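Side-chain contact in FKBO (PDB 4BPS), which hydrolyses chorismate to pyruvate and a dihydroxycyclohexadiene carboxylic acid, a step in the biosynthesis of the immunosuppressants FK506 and FK520: residues Arg301-Glu304 and Asp305-Thr308. Sequence-based numbering, arbitrary orientation.
Sequences RRRE and DLDT
Asp305 OD2 is gripped twice, by NE of Arg302 at 3.0 Å and by a water that donates to it while accepting from Arg302 N. The pair belongs to a salt-bridge network of Arg302, Glu304 and Asp305 in the turn linking strand 296-300 to helix 306-314 in the YjgF-like fold of the chorismatase. The grip is side-on and bidentate: NH2 of Arg302 reaches the syn side of Asp305 OD1 at 2.8 Å, whereas NE meets OD2 from above the carboxylate plane; the guanidinium and carboxylate planes are 51° apart. Asp305 holds CG beside its own backbone N (chi1 -67°), which turns the carboxylate back toward Arg302. Its backbone answers the same residue, Asp305 N donating to Arg302 O at 2.9 Å. Over one guanidinium face of Arg302 sits the Glu304 carboxylate, with CD 3.4 Å above the plane; Arg302 NH1 and Glu304 OE2 are 3.4 Å apart, the oxygen well out of that plane, consistent with a charge attraction and not a directed bond.

The next turn bond, Leu306 N to Arg303 O, is nearly straight (171°). Leu306 is buried against Val300 and Leu325; its CD2 touches Arg303 NH1 at 3.5 Å, and CD1 lies over that guanidinium's face, offset toward the rim. Arg303 also forms a salt bridge to Glu70. Further along, one water donates to Glu304 O at 2.6 Å and lies 2.7 Å from Thr308 OG1.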
loop_
_atom_site.group_PDB
_atom_site.type_symbol
_atom_site.label_atom_id
_atom_site.label_comp_id
_atom_site.label_asym_id
_atom_site.label_seq_id
_atom_site.Cartn_x
_atom_site.Cartn_y
_atom_site.Cartn_z
ATOM N N ARG A 301 -7.045 14.561 -2.470
ATOM C CA ARG A 301 -6.089 15.624 -2.773
ATOM C C ARG A 301 -6.444 16.973 -2.139
ATOM O O ARG A 301 -5.558 17.655 -1.598
ATOM C CB ARG A 301 -5.969 15.777 -4.294
ATOM C CG ARG A 301 -5.096 16.972 -4.733
ATOM C CD ARG A 301 -4.928 17.003 -6.248
ATOM N NE ARG A 301 -4.224 15.832 -6.755
ATOM C CZ ARG A 301 -2.893 15.704 -6.766
ATOM N NH1 ARG A 301 -2.100 16.690 -6.347
ATOM N NH2 ARG A 301 -2.357 14.552 -7.178
ATOM N N ARG A 302 -7.704 17.386 -2.274
ATOM C CA ARG A 302 -8.142 18.707 -1.806
ATOM C C ARG A 302 -8.930 18.635 -0.509
ATOM O O ARG A 302 -9.857 17.829 -0.385
ATOM C CB ARG A 302 -9.045 19.387 -2.835
ATOM C CG ARG A 302 -8.417 19.540 -4.210
ATOM C CD ARG A 302 -9.162 20.613 -5.018
ATOM N NE ARG A 302 -10.600 20.345 -5.074
ATOM C CZ ARG A 302 -11.522 21.184 -5.549
ATOM N NH1 ARG A 302 -11.174 22.384 -6.020
ATOM N NH2 ARG A 302 -12.820 20.833 -5.536
ATOM N N ARG A 303 -8.579 19.477 0.467
ATOM C CA ARG A 303 -9.324 19.529 1.717
ATOM C C ARG A 303 -10.811 19.743 1.467
ATOM O O ARG A 303 -11.655 19.135 2.107
ATOM C CB ARG A 303 -8.722 20.625 2.615
ATOM C CG ARG A 303 -9.511 21.010 3.836
ATOM C CD ARG A 303 -9.780 19.853 4.724
ATOM N NE ARG A 303 -8.551 19.259 5.227
ATOM C CZ ARG A 303 -8.518 18.100 5.882
ATOM N NH1 ARG A 303 -9.656 17.410 6.087
ATOM N NH2 ARG A 303 -7.361 17.628 6.359
ATOM N N GLU A 304 -11.141 20.603 0.500
ATOM C CA GLU A 304 -12.525 20.940 0.234
ATOM C C GLU A 304 -13.307 19.774 -0.374
ATOM O O GLU A 304 -14.517 19.861 -0.487
ATOM C CB GLU A 304 -12.616 22.185 -0.673
ATOM C CG GLU A 304 -12.052 21.977 -2.089
ATOM C CD GLU A 304 -11.463 23.251 -2.712
ATOM O OE1 GLU A 304 -12.243 24.182 -3.004
ATOM O OE2 GLU A 304 -10.236 23.332 -2.932
ATOM N N ASP A 305 -12.619 18.688 -0.747
ATOM C CA ASP A 305 -13.273 17.481 -1.270
ATOM C C ASP A 305 -13.456 16.378 -0.244
ATOM O O ASP A 305 -14.121 15.389 -0.565
ATOM C CB ASP A 305 -12.478 16.904 -2.454
ATOM C CG ASP A 305 -12.493 17.793 -3.678
ATOM O OD1 ASP A 305 -13.401 18.643 -3.813
ATOM O OD2 ASP A 305 -11.615 17.592 -4.556
ATOM N N LEU A 306 -12.880 16.487 0.952
ATOM C CA LEU A 306 -12.911 15.341 1.845
ATOM C C LEU A 306 -14.328 14.958 2.234
ATOM O O LEU A 306 -14.660 13.789 2.211
ATOM C CB LEU A 306 -12.046 15.571 3.100
ATOM C CG LEU A 306 -10.667 14.858 3.057
ATOM C CD1 LEU A 306 -9.666 15.742 2.315
ATOM C CD2 LEU A 306 -10.099 14.439 4.387
ATOM N N ASP A 307 -15.172 15.924 2.573
ATOM C CA ASP A 307 -16.529 15.549 2.964
ATOM C C ASP A 307 -17.328 15.013 1.765
ATOM O O ASP A 307 -18.119 14.104 1.920
ATOM C CB ASP A 307 -17.268 16.696 3.630
ATOM C CG ASP A 307 -18.479 16.204 4.403
ATOM O OD1 ASP A 307 -18.297 15.409 5.359
ATOM O OD2 ASP A 307 -19.610 16.584 4.044
ATOM N N THR A 308 -17.121 15.584 0.585
ATOM C CA THR A 308 -17.756 15.103 -0.627
ATOM C C THR A 308 -17.432 13.615 -0.808
ATOM O O THR A 308 -18.322 12.778 -1.025
ATOM C CB THR A 308 -17.263 15.912 -1.841
ATOM O OG1 THR A 308 -17.597 17.290 -1.651
ATOM C CG2 THR A 308 -17.896 15.410 -3.135
HETATM O O HOH W 1 -9.403 16.051 -4.110
HETATM O O HOH W 2 -14.092 18.658 3.213
HETATM O O HOH W 3 -16.412 18.404 0.559
#